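Polysaccharide deacetylase (Ammonifex degensii, PDB 4WCJ) probably removes N-acetyl groups from poly-beta-1,6-N-acetyl-D-glucosamine as a zinc-dependent family 4 carbohydrate esterase. Local coordinates at residues L226-A232 and A240-V246; Q33-L37 and P89-V93; Y42-L46 and D101-H107; L156-H162 and Y203-Y208. All coordinates share one frame; numbering follows the deposited sequence.

Contact 1 of 4, residues L226-A232 and A240-V246; sequences LVFTLRA and APFVGRV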
# COMPACT_ATOMS: atom_id res chain seq x y z
N LEU A 226 -11.39 1.16 1.88
CA LEU A 226 -10.56 1.75 0.83
C LEU A 226 -9.94 0.67 -0.03
O LEU A 226 -9.48 -0.36 0.47
CB LEU A 226 -9.45 2.62 1.42
CG LEU A 226 -9.86 3.89 2.16
CD1 LEU A 226 -8.63 4.51 2.82
CD2 LEU A 226 -10.55 4.90 1.23
N VAL A 227 -9.92 0.95 -1.33
CA VAL A 227 -9.36 0.06 -2.33
C VAL A 227 -8.28 0.85 -3.08
O VAL A 227 -8.57 1.89 -3.66
CB VAL A 227 -10.44 -0.44 -3.30
CG1 VAL A 227 -9.84 -1.33 -4.37
CG2 VAL A 227 -11.55 -1.17 -2.52
N PHE A 228 -7.05 0.36 -3.02
CA PHE A 228 -5.91 1.11 -3.56
C PHE A 228 -5.44 0.58 -4.91
O PHE A 228 -5.27 -0.62 -5.09
CB PHE A 228 -4.74 1.06 -2.59
CG PHE A 228 -4.97 1.80 -1.31
CD1 PHE A 228 -5.80 1.27 -0.33
CD2 PHE A 228 -4.35 3.02 -1.08
CE1 PHE A 228 -6.00 1.95 0.87
CE2 PHE A 228 -4.55 3.70 0.11
CZ PHE A 228 -5.38 3.16 1.08
N THR A 229 -5.20 1.51 -5.83
CA THR A 229 -4.76 1.21 -7.18
C THR A 229 -3.38 1.81 -7.43
O THR A 229 -2.81 2.44 -6.54
CB THR A 229 -5.75 1.77 -8.22
OG1 THR A 229 -5.63 3.19 -8.29
CG2 THR A 229 -7.19 1.42 -7.85
N LEU A 230 -2.86 1.65 -8.65
CA LEU A 230 -1.62 2.31 -9.05
C LEU A 230 -1.91 3.39 -10.10
O LEU A 230 -1.09 3.66 -10.99
CB LEU A 230 -0.60 1.29 -9.59
CG LEU A 230 -0.02 0.35 -8.53
CD1 LEU A 230 0.87 -0.72 -9.14
CD2 LEU A 230 0.74 1.15 -7.46
N ARG A 231 -3.08 4.01 -9.99
CA ARG A 231 -3.41 5.19 -10.78
C ARG A 231 -2.77 6.41 -10.13
O ARG A 231 -3.21 6.85 -9.07
CB ARG A 231 -4.93 5.36 -10.91
CG ARG A 231 -5.35 6.33 -11.99
CD ARG A 231 -6.87 6.36 -12.19
NE ARG A 231 -7.41 5.10 -12.70
CZ ARG A 231 -8.68 4.93 -13.06
NH1 ARG A 231 -9.54 5.93 -12.96
NH2 ARG A 231 -9.09 3.75 -13.52
N ALA A 232 -1.72 6.94 -10.74
CA ALA A 232 -0.97 8.03 -10.12
C ALA A 232 -1.73 9.35 -10.19
O ALA A 232 -1.79 9.98 -11.24
CB ALA A 232 0.39 8.17 -10.79
N ALA A 240 -13.23 8.45 -1.94
CA ALA A 240 -13.43 7.15 -1.31
C ALA A 240 -14.56 6.39 -2.01
O ALA A 240 -15.55 7.00 -2.42
CB ALA A 240 -13.75 7.32 0.19
N PRO A 241 -14.43 5.06 -2.14
CA PRO A 241 -13.38 4.23 -1.54
C PRO A 241 -12.12 4.02 -2.37
O PRO A 241 -11.28 3.24 -1.95
CB PRO A 241 -14.10 2.88 -1.35
CG PRO A 241 -15.22 2.87 -2.38
CD PRO A 241 -15.39 4.26 -2.92
N PHE A 242 -11.98 4.69 -3.51
CA PHE A 242 -10.87 4.37 -4.41
C PHE A 242 -9.69 5.33 -4.29
O PHE A 242 -9.86 6.55 -4.37
CB PHE A 242 -11.38 4.31 -5.84
CG PHE A 242 -12.43 3.28 -6.03
CD1 PHE A 242 -12.10 1.94 -6.04
CD2 PHE A 242 -13.77 3.65 -6.14
CE1 PHE A 242 -13.07 0.98 -6.19
CE2 PHE A 242 -14.75 2.68 -6.29
CZ PHE A 242 -14.39 1.34 -6.31
N VAL A 243 -8.50 4.77 -4.10
CA VAL A 243 -7.29 5.56 -3.86
C VAL A 243 -6.19 5.32 -4.89
O VAL A 243 -5.64 4.22 -4.99
CB VAL A 243 -6.69 5.25 -2.47
CG1 VAL A 243 -5.69 6.32 -2.10
CG2 VAL A 243 -7.79 5.18 -1.40
N GLY A 244 -5.83 6.37 -5.63
CA GLY A 244 -4.77 6.25 -6.62
C GLY A 244 -3.38 6.43 -6.03
O GLY A 244 -3.12 7.41 -5.32
N ARG A 245 -2.49 5.48 -6.28
CA ARG A 245 -1.15 5.53 -5.71
C ARG A 245 -0.09 5.73 -6.77
O ARG A 245 -0.23 5.26 -7.91
CB ARG A 245 -0.84 4.25 -4.92
CG ARG A 245 -1.79 3.93 -3.78
CD ARG A 245 -1.30 2.71 -3.02
NE ARG A 245 -1.30 1.53 -3.90
CZ ARG A 245 -0.68 0.40 -3.62
NH1 ARG A 245 0.00 0.27 -2.48
NH2 ARG A 245 -0.74 -0.62 -4.47
N VAL A 246 0.98 6.42 -6.39
CA VAL A 246 2.15 6.59 -7.23
C VAL A 246 3.18 5.50 -6.93
O VAL A 246 3.72 5.45 -5.83
CB VAL A 246 2.82 7.96 -7.01
CG1 VAL A 246 4.07 8.09 -7.90
CG2 VAL A 246 1.83 9.09 -7.28
O HOH W 1 -2.79 -1.40 -6.30
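Two parallel neighbours of the barrel sheet, strands 226-229 and 242-246, meet here with their short axes 4.7 Å apart and 28° from parallel. Backbone hydrogen bonds pass back and forth between them: Val227 N gives to Pro241 O, Val243 N to Val227 O and Thr229 N to Val243 O. Pro241 follows a cis peptide bond and is spared the need for an N-H, since its part is to present the carbonyl. On one side of the sheet, Val243 CB sits over a face of the Phe228 ring, 3.5 Å from CD2, a CH-pi contact that suits a beta-branched residue beside a flat one; Val243 CG2 also reaches Leu226 CD2 at 3.8 Å. In a barrel of this family such strands end near the metal, and Arg245 brings its head to about 7 Å from the zinc ion. Its chain bends at chi3 (-63°), which turns NE back to Thr229 O at 3.2 Å. That oxygen lies in the guanidinium plane, whereas NE stands above the carbonyl plane. Phe228 CB covers a guanidinium face, and the outer nitrogens bind Asp98 in a salt bridge and Thr96 by a hydrogen bond. A water ties Arg245 NH2 to Phe228 O. Arg231 N donates to Thr229 OG1 at 3.2 Å, an ST turn that exploits the threonine hydroxyl.

Contact 2 of 4, residues Q33-L37 and P89-V93; sequences QGDGL and PGKLV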
# COMPACT_ATOMS: atom_id res chain seq x y z
N GLN A 33 -0.67 17.84 -9.42
CA GLN A 33 -0.79 19.26 -9.11
C GLN A 33 -1.79 19.52 -7.99
O GLN A 33 -2.80 18.82 -7.87
CB GLN A 33 -1.20 20.06 -10.36
CG GLN A 33 -0.14 20.11 -11.45
CD GLN A 33 -0.62 20.80 -12.71
OE1 GLN A 33 -1.63 21.51 -12.70
NE2 GLN A 33 0.09 20.59 -13.81
N GLY A 34 -1.50 20.51 -7.16
CA GLY A 34 -2.46 20.99 -6.18
C GLY A 34 -2.46 20.30 -4.82
O GLY A 34 -1.87 19.24 -4.64
N ASP A 35 -3.13 20.94 -3.87
CA ASP A 35 -3.31 20.38 -2.53
C ASP A 35 -4.14 19.11 -2.57
O ASP A 35 -5.06 18.98 -3.37
CB ASP A 35 -3.98 21.40 -1.60
CG ASP A 35 -3.05 22.54 -1.20
OD1 ASP A 35 -1.82 22.38 -1.29
OD2 ASP A 35 -3.57 23.60 -0.79
N GLY A 36 -3.82 18.17 -1.69
CA GLY A 36 -4.54 16.91 -1.66
C GLY A 36 -3.64 15.79 -1.17
O GLY A 36 -2.53 16.05 -0.71
N LEU A 37 -4.11 14.56 -1.30
CA LEU A 37 -3.41 13.39 -0.78
C LEU A 37 -2.72 12.57 -1.85
O LEU A 37 -3.38 12.00 -2.71
CB LEU A 37 -4.39 12.49 -0.03
CG LEU A 37 -3.86 11.12 0.41
CD1 LEU A 37 -2.76 11.26 1.45
CD2 LEU A 37 -4.99 10.24 0.92
N PRO A 89 -6.84 20.19 5.39
CA PRO A 89 -6.43 20.90 4.16
C PRO A 89 -4.96 20.66 3.79
O PRO A 89 -4.29 19.85 4.42
CB PRO A 89 -6.67 22.37 4.53
CG PRO A 89 -6.58 22.41 6.05
CD PRO A 89 -6.46 20.99 6.56
N GLY A 90 -4.49 21.35 2.76
CA GLY A 90 -3.09 21.32 2.37
C GLY A 90 -2.60 20.08 1.64
O GLY A 90 -3.36 19.35 1.00
N LYS A 91 -1.29 19.84 1.76
CA LYS A 91 -0.57 18.80 1.03
C LYS A 91 -0.31 17.54 1.88
O LYS A 91 0.51 17.57 2.79
CB LYS A 91 0.77 19.37 0.56
CG LYS A 91 1.31 18.77 -0.70
CD LYS A 91 1.04 19.66 -1.90
CE LYS A 91 2.14 20.70 -2.08
NZ LYS A 91 2.07 21.35 -3.43
N LEU A 92 -0.99 16.43 1.55
CA LEU A 92 -0.92 15.22 2.38
C LEU A 92 -0.24 14.04 1.67
O LEU A 92 -0.33 13.92 0.45
CB LEU A 92 -2.33 14.80 2.80
CG LEU A 92 -3.26 15.95 3.19
CD1 LEU A 92 -4.66 15.43 3.47
CD2 LEU A 92 -2.72 16.70 4.40
N VAL A 93 0.43 13.18 2.43
CA VAL A 93 1.05 11.98 1.88
C VAL A 93 0.88 10.77 2.79
O VAL A 93 1.10 10.85 4.00
CB VAL A 93 2.56 12.19 1.60
CG1 VAL A 93 3.26 10.86 1.32
CG2 VAL A 93 2.76 13.12 0.43
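Strands 36-37 and 91-93 start side by side and run parallel, with Gly36 bridged to Lys91 and Leu37 to Leu92. They are the N-terminal ends of two adjacent strands of the beta/alpha barrel, away from the zinc site. Leu92 N donates to Gly36 O at 2.8 Å in a nearly straight bond of 168°, while the bond from Gly36 N to Gly90 O is bent and weak. Gly36 combines a positive phi with an extended psi, a backbone shape in which a side chain would run into the preceding carbonyl, so glycine suits the place; the positive phi of Gly90 likewise favours glycine. Before the strand, Asp35 lies against the Gly90 peptide, its CB 3.4 Å from Gly90 O. The Asp35 and Lys91 side chains cross at about a right angle, and Asp35 OD1 stays 4.6 Å from Lys91 NZ, beyond a salt bridge. Lys91 bends at chi2 (101°) and chi3, and its ammonium group serves Trp259, by a hydrogen bond to the carbonyl and a cation-pi contact with the ring. On the other side of the sheet, Leu37 and Leu92 supply branched apolar groups to Tyr81 of helix 75-82, and across the strands Leu37 CD1 rests 3.8 Å from Leu92 CB.

Contact 3 of 4, residues Y42-L46 and D101-H107; sequences YHRVL and DLSVYRH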
# COMPACT_ATOMS: atom_id res chain seq x y z
N TYR A 42 5.71 1.74 -2.32
CA TYR A 42 7.03 1.13 -2.32
C TYR A 42 6.90 -0.39 -2.25
O TYR A 42 5.83 -0.92 -1.93
CB TYR A 42 7.87 1.61 -1.13
CG TYR A 42 8.20 3.08 -1.09
CD1 TYR A 42 9.34 3.58 -1.73
CD2 TYR A 42 7.41 3.98 -0.39
CE1 TYR A 42 9.66 4.92 -1.69
CE2 TYR A 42 7.72 5.33 -0.35
CZ TYR A 42 8.85 5.79 -0.99
OH TYR A 42 9.17 7.13 -0.95
N HIS A 43 7.98 -1.11 -2.56
CA HIS A 43 8.00 -2.56 -2.41
C HIS A 43 9.15 -3.00 -1.52
O HIS A 43 8.96 -3.50 -0.41
CB HIS A 43 8.11 -3.25 -3.77
CG HIS A 43 6.83 -3.22 -4.55
ND1 HIS A 43 6.47 -2.15 -5.34
CD2 HIS A 43 5.83 -4.12 -4.66
CE1 HIS A 43 5.29 -2.40 -5.89
NE2 HIS A 43 4.89 -3.59 -5.50
N ARG A 44 10.37 -2.78 -2.01
CA ARG A 44 11.56 -3.23 -1.31
C ARG A 44 12.50 -2.08 -1.02
O ARG A 44 12.61 -1.13 -1.79
CB ARG A 44 12.31 -4.28 -2.13
CG ARG A 44 11.47 -5.50 -2.42
CD ARG A 44 12.00 -6.28 -3.60
NE ARG A 44 11.07 -7.33 -3.99
CZ ARG A 44 10.91 -7.75 -5.25
NH1 ARG A 44 10.04 -8.72 -5.52
NH2 ARG A 44 11.63 -7.21 -6.22
N VAL A 45 13.18 -2.18 0.11
CA VAL A 45 14.24 -1.25 0.44
C VAL A 45 15.53 -2.07 0.49
O VAL A 45 15.88 -2.66 1.52
CB VAL A 45 13.96 -0.52 1.75
CG1 VAL A 45 15.08 0.44 2.05
CG2 VAL A 45 12.64 0.22 1.63
N LEU A 46 16.21 -2.11 -0.65
CA LEU A 46 17.28 -3.06 -0.92
C LEU A 46 18.32 -2.45 -1.86
O LEU A 46 17.99 -1.59 -2.69
CB LEU A 46 16.72 -4.35 -1.53
CG LEU A 46 15.94 -5.28 -0.59
CD1 LEU A 46 15.40 -6.47 -1.36
CD2 LEU A 46 16.88 -5.73 0.52
N ASP A 101 7.74 -7.93 1.84
CA ASP A 101 9.18 -8.18 1.81
C ASP A 101 9.86 -7.95 3.16
O ASP A 101 9.52 -7.01 3.87
CB ASP A 101 9.86 -7.32 0.75
CG ASP A 101 11.26 -7.80 0.43
OD1 ASP A 101 11.39 -8.80 -0.32
OD2 ASP A 101 12.24 -7.20 0.91
N LEU A 102 10.80 -8.82 3.50
CA LEU A 102 11.55 -8.70 4.75
C LEU A 102 12.23 -7.34 4.89
O LEU A 102 12.41 -6.85 6.00
CB LEU A 102 12.60 -9.82 4.84
CG LEU A 102 13.48 -9.82 6.09
CD1 LEU A 102 12.63 -9.86 7.36
CD2 LEU A 102 14.47 -10.97 6.05
N SER A 103 12.61 -6.74 3.77
CA SER A 103 13.31 -5.46 3.83
C SER A 103 12.44 -4.36 4.41
O SER A 103 12.96 -3.37 4.91
CB SER A 103 13.83 -5.03 2.46
OG SER A 103 12.76 -4.72 1.58
N VAL A 104 11.11 -4.50 4.33
CA VAL A 104 10.25 -3.52 4.99
C VAL A 104 10.53 -3.53 6.50
O VAL A 104 10.59 -2.48 7.13
CB VAL A 104 8.75 -3.79 4.72
CG1 VAL A 104 7.87 -2.75 5.43
CG2 VAL A 104 8.48 -3.76 3.22
N TYR A 105 10.72 -4.71 7.08
CA TYR A 105 11.06 -4.82 8.50
C TYR A 105 12.51 -4.43 8.77
O TYR A 105 12.79 -3.63 9.66
CB TYR A 105 10.82 -6.24 9.00
CG TYR A 105 11.25 -6.47 10.43
CD1 TYR A 105 10.47 -6.02 11.49
CD2 TYR A 105 12.43 -7.13 10.72
CE1 TYR A 105 10.87 -6.23 12.81
CE2 TYR A 105 12.84 -7.34 12.03
CZ TYR A 105 12.05 -6.90 13.07
OH TYR A 105 12.46 -7.11 14.36
N ARG A 106 13.43 -5.00 7.99
CA ARG A 106 14.86 -4.87 8.28
C ARG A 106 15.41 -3.48 7.96
O ARG A 106 16.30 -2.99 8.68
CB ARG A 106 15.63 -5.94 7.50
CG ARG A 106 17.12 -5.99 7.82
CD ARG A 106 17.78 -7.22 7.20
NE ARG A 106 17.24 -8.47 7.74
CZ ARG A 106 17.76 -9.67 7.50
NH1 ARG A 106 17.21 -10.75 8.03
NH2 ARG A 106 18.83 -9.78 6.72
N HIS A 107 14.88 -2.84 6.94
CA HIS A 107 15.45 -1.59 6.45
C HIS A 107 14.48 -0.40 6.43
O HIS A 107 14.86 0.70 6.80
CB HIS A 107 16.02 -1.79 5.05
CG HIS A 107 17.10 -2.82 4.98
ND1 HIS A 107 18.19 -2.82 5.82
CD2 HIS A 107 17.27 -3.89 4.16
CE1 HIS A 107 18.98 -3.84 5.53
NE2 HIS A 107 18.44 -4.50 4.52
O HOH W 2 7.05 -5.55 0.45
O HOH W 3 9.71 -8.81 -2.49
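Val45 N donates to Ser103 OG at 3.0 Å, and the same hydroxyl gives its own proton to Asp101 OD2 at 2.6 Å, forming a relay from the strand-like segment 44-45 into the start of helix 102-114. Asp101 is the N-cap: its OD2 also takes the N-H of Ser103 at 2.9 Å, met from above the carboxylate plane. Ser103 can serve both partners because its hydroxyl lies between backbone N and carbonyl carbon (chi1 67°), facing Val45. One water extends the link by joining His43 O to Asp101 N. Arg44 lays its extended chain across the Asp101 carboxylate, CG 3.7 Å from Asp101 CG, but the salt bridge from Arg44 NE to Asp101 OD1 is long. The head of Arg44 turns to Arg50 O and to the ring of Phe135. Apolar groups close the flanks: Val45 CG1 meets His107 CB at 3.9 Å, and Leu46 CD2 packs on Ser103 CB at 3.7 Å and reaches the edge of the His107 ring. Asp and Ser are classic choices at a helix start, where backbone N-H groups need acceptors. With two bonds to OD2, a positive neighbour and the helix dipole nearby, the Asp101 carboxylate probably stays ionised.

Contact 4 of 4, residues L156-H162 and Y203-Y208; sequences LHTYDLH and YFAYPY. With ZN (zinc ion), chain B.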
# COMPACT_ATOMS: atom_id res chain seq x y z
N LEU A 156 -4.69 -5.90 3.08
CA LEU A 156 -4.61 -7.17 2.34
C LEU A 156 -4.23 -6.95 0.87
O LEU A 156 -4.71 -6.02 0.22
CB LEU A 156 -5.95 -7.91 2.45
CG LEU A 156 -6.04 -9.32 1.83
CD1 LEU A 156 -5.14 -10.32 2.55
CD2 LEU A 156 -7.49 -9.81 1.82
N HIS A 157 -3.36 -7.82 0.37
CA HIS A 157 -2.82 -7.78 -0.99
C HIS A 157 -3.11 -9.15 -1.60
O HIS A 157 -2.24 -9.79 -2.17
CB HIS A 157 -1.31 -7.47 -0.95
CG HIS A 157 -0.73 -6.92 -2.22
ND1 HIS A 157 -1.40 -6.03 -3.03
CD2 HIS A 157 0.49 -7.12 -2.79
CE1 HIS A 157 -0.63 -5.71 -4.06
NE2 HIS A 157 0.52 -6.35 -3.93
N THR A 158 -4.38 -9.57 -1.49
CA THR A 158 -4.85 -10.97 -1.64
C THR A 158 -4.24 -11.90 -0.60
O THR A 158 -3.26 -11.55 0.07
CB THR A 158 -4.59 -11.59 -3.06
OG1 THR A 158 -3.21 -11.99 -3.19
CG2 THR A 158 -4.96 -10.62 -4.17
N TYR A 159 -4.84 -13.08 -0.44
CA TYR A 159 -4.22 -14.16 0.34
C TYR A 159 -3.11 -14.85 -0.45
O TYR A 159 -1.96 -14.94 -0.01
CB TYR A 159 -5.27 -15.19 0.78
CG TYR A 159 -4.67 -16.33 1.60
CD1 TYR A 159 -4.48 -16.18 2.97
CD2 TYR A 159 -4.30 -17.53 1.01
CE1 TYR A 159 -3.93 -17.21 3.72
CE2 TYR A 159 -3.75 -18.56 1.76
CZ TYR A 159 -3.57 -18.38 3.12
OH TYR A 159 -3.03 -19.40 3.87
N ASP A 160 -3.46 -15.37 -1.62
CA ASP A 160 -2.47 -16.01 -2.49
C ASP A 160 -2.93 -15.99 -3.94
O ASP A 160 -3.08 -17.03 -4.59
CB ASP A 160 -2.19 -17.44 -2.02
CG ASP A 160 -1.02 -18.08 -2.74
OD1 ASP A 160 -0.12 -17.35 -3.22
OD2 ASP A 160 -1.00 -19.33 -2.83
N LEU A 161 -3.15 -14.78 -4.46
CA LEU A 161 -3.57 -14.61 -5.84
C LEU A 161 -2.72 -13.57 -6.55
O LEU A 161 -3.16 -12.95 -7.52
CB LEU A 161 -5.06 -14.23 -5.92
CG LEU A 161 -6.07 -15.37 -5.92
CD1 LEU A 161 -7.49 -14.85 -6.13
CD2 LEU A 161 -5.73 -16.40 -6.99
N HIS A 162 -1.49 -13.38 -6.08
CA HIS A 162 -0.57 -12.42 -6.67
C HIS A 162 0.19 -13.05 -7.82
O HIS A 162 1.42 -13.18 -7.80
CB HIS A 162 0.40 -11.90 -5.61
CG HIS A 162 1.01 -10.58 -5.95
ND1 HIS A 162 1.78 -10.37 -7.07
CD2 HIS A 162 0.99 -9.40 -5.28
CE1 HIS A 162 2.20 -9.12 -7.09
NE2 HIS A 162 1.72 -8.50 -6.03
N TYR A 203 -8.49 -2.15 4.57
CA TYR A 203 -7.83 -1.67 3.36
C TYR A 203 -7.31 -2.77 2.45
O TYR A 203 -6.71 -3.73 2.91
CB TYR A 203 -6.68 -0.74 3.75
CG TYR A 203 -7.12 0.31 4.75
CD1 TYR A 203 -8.24 1.09 4.50
CD2 TYR A 203 -6.44 0.50 5.94
CE1 TYR A 203 -8.67 2.04 5.40
CE2 TYR A 203 -6.86 1.44 6.85
CZ TYR A 203 -7.97 2.21 6.57
OH TYR A 203 -8.40 3.16 7.49
N PHE A 204 -7.51 -2.59 1.14
CA PHE A 204 -7.08 -3.57 0.15
C PHE A 204 -6.32 -2.91 -0.99
O PHE A 204 -6.67 -1.82 -1.44
CB PHE A 204 -8.30 -4.32 -0.41
CG PHE A 204 -7.95 -5.46 -1.34
CD1 PHE A 204 -7.72 -5.23 -2.70
CD2 PHE A 204 -7.89 -6.76 -0.87
CE1 PHE A 204 -7.41 -6.27 -3.54
CE2 PHE A 204 -7.58 -7.80 -1.72
CZ PHE A 204 -7.33 -7.56 -3.05
N ALA A 205 -5.27 -3.58 -1.47
CA ALA A 205 -4.51 -3.13 -2.64
C ALA A 205 -4.47 -4.22 -3.70
O ALA A 205 -4.11 -5.36 -3.41
CB ALA A 205 -3.09 -2.73 -2.25
N TYR A 206 -4.86 -3.86 -4.91
CA TYR A 206 -4.83 -4.79 -6.03
C TYR A 206 -3.41 -5.10 -6.47
O TYR A 206 -2.65 -4.17 -6.76
CB TYR A 206 -5.59 -4.24 -7.24
CG TYR A 206 -7.10 -4.27 -7.16
CD1 TYR A 206 -7.79 -5.47 -7.07
CD2 TYR A 206 -7.84 -3.09 -7.22
CE1 TYR A 206 -9.17 -5.50 -7.01
CE2 TYR A 206 -9.23 -3.12 -7.17
CZ TYR A 206 -9.89 -4.33 -7.06
OH TYR A 206 -11.27 -4.35 -7.02
N PRO A 207 -3.05 -6.39 -6.53
CA PRO A 207 -1.79 -6.73 -7.19
C PRO A 207 -1.86 -6.28 -8.65
O PRO A 207 -2.91 -6.42 -9.29
CB PRO A 207 -1.72 -8.25 -7.07
CG PRO A 207 -2.62 -8.58 -5.91
CD PRO A 207 -3.74 -7.57 -5.99
N TYR A 208 -0.75 -5.71 -9.13
CA TYR A 208 -0.59 -5.18 -10.49
C TYR A 208 -1.43 -3.92 -10.70
O TYR A 208 -1.40 -3.33 -11.77
CB TYR A 208 -0.91 -6.27 -11.54
CG TYR A 208 -0.18 -7.56 -11.24
CD1 TYR A 208 1.20 -7.66 -11.39
CD2 TYR A 208 -0.88 -8.67 -10.77
CE1 TYR A 208 1.87 -8.84 -11.09
CE2 TYR A 208 -0.22 -9.85 -10.48
CZ TYR A 208 1.14 -9.93 -10.63
OH TYR A 208 1.76 -11.12 -10.33
ZN ZN B . 2.29 -6.60 -5.12
O HOH W 4 4.32 -11.20 -8.88
O HOH W 5 4.24 -6.47 -6.22
O HOH W 6 2.45 -4.38 -5.73
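His157 and His162 meet the 203-208 segment while binding the zinc ion, at 2.1 Å for His157 NE2 and 2.2 Å for His162 NE2. Asp99 and two waters complete the coordination. The far nitrogen of His157 holds the ring in place: ND1 donates to Ala205 O at 2.8 Å, the oxygen lying near the ring plane, though ND1 stands above the plane of the carbonyl, so NE2 is left to face the metal. Pro207 packs against both imidazoles from one side. Its CB stands over a face of His162, 3.4 Å from CD2, and its CG over a face of His157, two CH-pi contacts that suit a rigid ring with CH groups on its rim. Next to it, the edge of His162 points at the face of the Tyr208 ring in an offset edge-to-face pair with planes 60° apart. Farther out, Thr158 OG1 donates to His157 O at 2.6 Å and accepts from Leu161 N, an ST motif that shapes the loop. Leu156 N bonds Tyr203 O, and Ala205 N bonds Leu156 O, which lies over a face of the Phe204 ring. Two histidines from one loop and an aspartate around zinc form the Asp-His-His metal site typical of family 4 carbohydrate esterases.

Contacts 1, 2 and 4 all reach the one curled parallel sheet of the beta/alpha barrel, whereas contact 3 joins the short strand after 36-42 to the helix that follows strand 91-99. Contacts 2 and 3 interleave along the chain, both pairing the 33-46 region with 89-107; contact 4 follows and contact 1 comes last. Strands 203-205 and 226-229 are neighbours, so contacts 1 and 4 touch, with centres 13 Å apart. Contact 2 lies about 26 Å between centres from both 3 and 4, at the end of the strands away from the metal. Contacts 3 and 4, centres 17 Å apart, both come close to the zinc ion, so loops from distant parts of the sequence converge on its site.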